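Local coordinates for putative immunoglobulin-blocking virulence protein (Mycoplasma mycoides subsp. capri, PDB 7ADK), which probably binds host immunoglobulin and so helps the mycoplasma evade antibodies, at residues Leu184-Gln187 and Val188-Asp191; Thr312-Pro315 and Arg316-Phe319. All coordinates share one frame; numbering follows the deposited sequence.

Overall arrangement
Both contacts are local ones, and they lie against each other with centres about 11 Å apart, on the same side of the chain's centre. Contact 1 is two turns of helix 182-194; contact 2, more than a hundred residues later, is the tight turn by which the chain passes from strand 312-313 to strand 318-320 of a small antiparallel sheet. Helix and sheet meet by packing: Val188 CG2 approaches Thr312 CG2 at 3.9 Å, and the carbonyl oxygen Asp191 O lies 3.7 Å from Pro315 CG. Helix 301-308 adds Leu307, which touches Val188 and Thr312 alike, so the helical face of contact 1 and the strand leading into contact 2 share one apolar neighbour.

Contact 1: Leu184-Gln187 and Val188-Asp191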
loop_
_atom_site.group_PDB
_atom_site.type_symbol
_atom_site.label_atom_id
_atom_site.label_comp_id
_atom_site.label_asym_id
_atom_site.label_seq_id
_atom_site.Cartn_x
_atom_site.Cartn_y
_atom_site.Cartn_z
ATOM N N LEU A 184 20.806 12.305 -52.656
ATOM C CA LEU A 184 20.000 11.718 -51.581
ATOM C C LEU A 184 20.254 12.396 -50.239
ATOM O O LEU A 184 19.304 12.740 -49.546
ATOM C CB LEU A 184 20.279 10.206 -51.482
ATOM C CG LEU A 184 19.579 9.494 -50.307
ATOM C CD1 LEU A 184 18.059 9.476 -50.459
ATOM C CD2 LEU A 184 20.104 8.072 -50.231
ATOM N N LYS A 185 21.515 12.565 -49.828
ATOM C CA LYS A 185 21.782 13.061 -48.464
ATOM C C LYS A 185 21.429 14.535 -48.272
ATOM O O LYS A 185 21.028 14.917 -47.181
ATOM C CB LYS A 185 23.181 12.678 -47.976
ATOM C CG LYS A 185 24.341 13.393 -48.660
ATOM C CD LYS A 185 25.652 12.732 -48.237
ATOM C CE LYS A 185 26.869 13.482 -48.772
ATOM N NZ LYS A 185 28.097 12.693 -48.580
ATOM N N GLU A 186 21.431 15.338 -49.332
ATOM C CA GLU A 186 20.884 16.699 -49.293
ATOM C C GLU A 186 19.349 16.747 -49.315
ATOM O O GLU A 186 18.759 17.639 -48.712
ATOM C CB GLU A 186 21.496 17.549 -50.412
ATOM C CG GLU A 186 23.023 17.699 -50.333
ATOM C CD GLU A 186 23.589 17.898 -48.926
ATOM O OE1 GLU A 186 24.654 17.329 -48.614
ATOM O OE2 GLU A 186 22.973 18.631 -48.133
ATOM N N GLN A 187 18.671 15.760 -49.909
ATOM C CA GLN A 187 17.225 15.598 -49.725
ATOM C C GLN A 187 16.887 15.231 -48.274
ATOM O O GLN A 187 15.962 15.788 -47.685
ATOM C CB GLN A 187 16.681 14.557 -50.716
ATOM C CG GLN A 187 15.207 14.182 -50.537
ATOM C CD GLN A 187 14.218 15.245 -50.972
ATOM O OE1 GLN A 187 14.479 16.434 -50.978
ATOM N NE2 GLN A 187 13.040 14.856 -51.368
ATOM N N VAL A 188 17.656 14.324 -47.668
ATOM C CA VAL A 188 17.492 13.948 -46.256
ATOM C C VAL A 188 17.809 15.116 -45.313
ATOM O O VAL A 188 17.165 15.236 -44.274
ATOM C CB VAL A 188 18.318 12.683 -45.948
ATOM C CG1 VAL A 188 18.429 12.335 -44.464
ATOM C CG2 VAL A 188 17.668 11.488 -46.656
ATOM N N ALA A 189 18.725 16.014 -45.687
ATOM C CA ALA A 189 18.993 17.262 -44.969
ATOM C C ALA A 189 17.792 18.218 -44.996
ATOM O O ALA A 189 17.309 18.626 -43.943
ATOM C CB ALA A 189 20.239 17.934 -45.554
ATOM N N LYS A 190 17.259 18.533 -46.184
ATOM C CA LYS A 190 16.117 19.444 -46.370
ATOM C C LYS A 190 14.837 18.967 -45.699
ATOM O O LYS A 190 14.053 19.784 -45.217
ATOM C CB LYS A 190 15.870 19.638 -47.868
ATOM C CG LYS A 190 16.929 20.558 -48.483
ATOM C CD LYS A 190 16.767 20.629 -50.007
ATOM C CE LYS A 190 17.825 21.524 -50.653
ATOM N NZ LYS A 190 17.606 22.952 -50.369
ATOM N N ASP A 191 14.624 17.659 -45.609
ATOM C CA ASP A 191 13.501 17.095 -44.840
ATOM C C ASP A 191 13.624 17.335 -43.330
ATOM O O ASP A 191 12.653 17.718 -42.683
ATOM C CB ASP A 191 13.348 15.594 -45.114
ATOM C CG ASP A 191 12.603 15.237 -46.398
ATOM O OD1 ASP A 191 12.007 16.120 -47.034
ATOM O OD2 ASP A 191 12.523 14.035 -46.720
#
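Val188 and Leu184 face each other one turn apart on helix 182-194. From Val188 CB, 3.7 Å from Lys185 O, the two methyls diverge. CG1 stands anti to the backbone N (chi1 170°) and packs near Ile313 N of the neighbouring strand, which sets CG2 back over the preceding turn. There CG2 lies 3.5 Å from Leu184 O and 4.3 Å from Leu184 CD1, a loose methyl contact. Leu307 of helix 301-308 touches both side chains, whose branched carbon shapes suit a buried, helix-facing position.

The peptide groups form regular i to i+4 bonds. Val188 N donates to Leu184 O at 3.0 Å, with an N-H...O angle of 161°, and Ala189, Lys190 and Asp191 repeat the pattern on Lys185, Glu186 and Gln187. Ala189 is small enough to sit buried near the loop residue Ile299, with Glu186 OE2 3.8 Å from its CB. Lys190 lays CB, CG and CD along Glu186 O before its ammonium leads away.

The longer polar side chains reach neighbouring parts of the chain: Lys185 forms a salt bridge with Glu304, and Gln187 NE2 bonds to Ala135 O. The chemistry is that of an amphipathic helix, apolar branches packed inward and polar ends tying it to its surroundings.

Contact 2: Thr312-Pro315 and Arg316-Phe319; sequences TISP and RSAF
Ser314 to Ser317 make a type I beta turn, with Pro315 (phi -59°) and Arg316 at its two corners and Ser317 N donating to Ser314 O at 3.0 Å. The donor stands well above the plane of that carbonyl, and the N-H...O angle is a bent 137°. Proline suits the first corner because its ring already fixes phi near the value needed and the turn asks no N-H of it.

Ser314 strengthens the bend from its side chain. Its hydroxyl is swung anti to its own nitrogen (chi1 166°), which sets OG beside its own carbonyl carbon, where it accepts from Arg316 N at 3.3 Å, the bond that defines an ST turn. The same OG is hydrogen-bonded to Asp200 OD2, while Arg316 bends at chi3 and sends NE to OD1 of that carboxylate in a salt bridge. Ser317 lies alongside, its OG 3.7 Å from Ser314 CB.

On the buried side, branched Ile313 reaches across from one strand with its CG2 methyl, and the short Ala318 meets it at 3.7 Å with its only methyl, CB. Since strands 312-313 and 318-320 flank strand 326-332 and each runs antiparallel to it, the turn carries the chain from one edge of that strand to the other, bonding by its backbone to Gly330 and Asn329. Asp200, gripped by both a hydroxyl and a guanidinium, would probably stay ionised and fix the polar side of the turn, while Ile313 and Ala318 pack its apolar side on Ala192 of helix 182-194.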
loop_
_atom_site.group_PDB
_atom_site.type_symbol
_atom_site.label_atom_id
_atom_site.label_comp_id
_atom_site.label_asym_id
_atom_site.label_seq_id
_atom_site.Cartn_x
_atom_site.Cartn_y
_atom_site.Cartn_z
ATOM N N THR A 312 16.403 6.910 -42.618
ATOM C CA THR A 312 16.534 8.369 -42.756
ATOM C C THR A 312 16.339 9.071 -41.415
ATOM O O THR A 312 15.515 8.630 -40.623
ATOM C CB THR A 312 15.541 8.937 -43.782
ATOM O OG1 THR A 312 14.209 8.618 -43.475
ATOM C CG2 THR A 312 15.797 8.407 -45.175
ATOM N N ILE A 313 17.031 10.193 -41.179
ATOM C CA ILE A 313 16.853 11.062 -40.000
ATOM C C ILE A 313 15.366 11.359 -39.798
ATOM O O ILE A 313 14.718 11.845 -40.725
ATOM C CB ILE A 313 17.659 12.382 -40.154
ATOM C CG1 ILE A 313 19.181 12.114 -40.125
ATOM C CG2 ILE A 313 17.233 13.403 -39.085
ATOM C CD1 ILE A 313 20.041 13.339 -40.421
ATOM N N SER A 314 14.817 11.092 -38.611
ATOM C CA SER A 314 13.472 11.573 -38.273
ATOM C C SER A 314 13.510 13.092 -38.125
ATOM O O SER A 314 14.313 13.601 -37.344
ATOM C CB SER A 314 12.942 10.937 -36.984
ATOM O OG SER A 314 11.807 11.629 -36.481
ATOM N N PRO A 315 12.641 13.850 -38.814
ATOM C CA PRO A 315 12.585 15.289 -38.617
ATOM C C PRO A 315 12.279 15.723 -37.183
ATOM O O PRO A 315 12.642 16.829 -36.819
ATOM C CB PRO A 315 11.539 15.802 -39.596
ATOM C CG PRO A 315 11.533 14.755 -40.696
ATOM C CD PRO A 315 11.824 13.465 -39.949
ATOM N N ARG A 316 11.680 14.877 -36.339
ATOM C CA ARG A 316 11.423 15.169 -34.919
ATOM C C ARG A 316 12.659 14.949 -34.040
ATOM O O ARG A 316 12.800 15.579 -33.003
ATOM C CB ARG A 316 10.228 14.309 -34.465
ATOM C CG ARG A 316 9.613 14.710 -33.118
ATOM C CD ARG A 316 8.450 13.815 -32.676
ATOM N NE ARG A 316 7.341 13.795 -33.634
ATOM C CZ ARG A 316 6.133 14.288 -33.509
ATOM N NH1 ARG A 316 5.678 14.802 -32.424
ATOM N NH2 ARG A 316 5.362 14.273 -34.526
ATOM N N SER A 317 13.560 14.074 -34.467
ATOM C CA SER A 317 14.788 13.704 -33.750
ATOM C C SER A 317 16.030 14.468 -34.220
ATOM O O SER A 317 17.106 14.283 -33.662
ATOM C CB SER A 317 15.040 12.209 -33.927
ATOM O OG SER A 317 13.925 11.460 -33.493
ATOM N N ALA A 318 15.913 15.270 -35.280
ATOM C CA ALA A 318 17.018 16.007 -35.872
ATOM C C ALA A 318 17.527 17.121 -34.958
ATOM O O ALA A 318 16.733 17.923 -34.470
ATOM C CB ALA A 318 16.566 16.575 -37.215
ATOM N N PHE A 319 18.841 17.237 -34.814
ATOM C CA PHE A 319 19.523 18.350 -34.156
ATOM C C PHE A 319 20.708 18.826 -35.000
ATOM O O PHE A 319 21.139 18.156 -35.928
ATOM C CB PHE A 319 19.929 17.977 -32.718
ATOM C CG PHE A 319 21.086 17.008 -32.563
ATOM C CD1 PHE A 319 20.832 15.633 -32.498
ATOM C CD2 PHE A 319 22.406 17.477 -32.439
ATOM C CE1 PHE A 319 21.894 14.733 -32.312
ATOM C CE2 PHE A 319 23.467 16.574 -32.265
ATOM C CZ PHE A 319 23.209 15.202 -32.197
#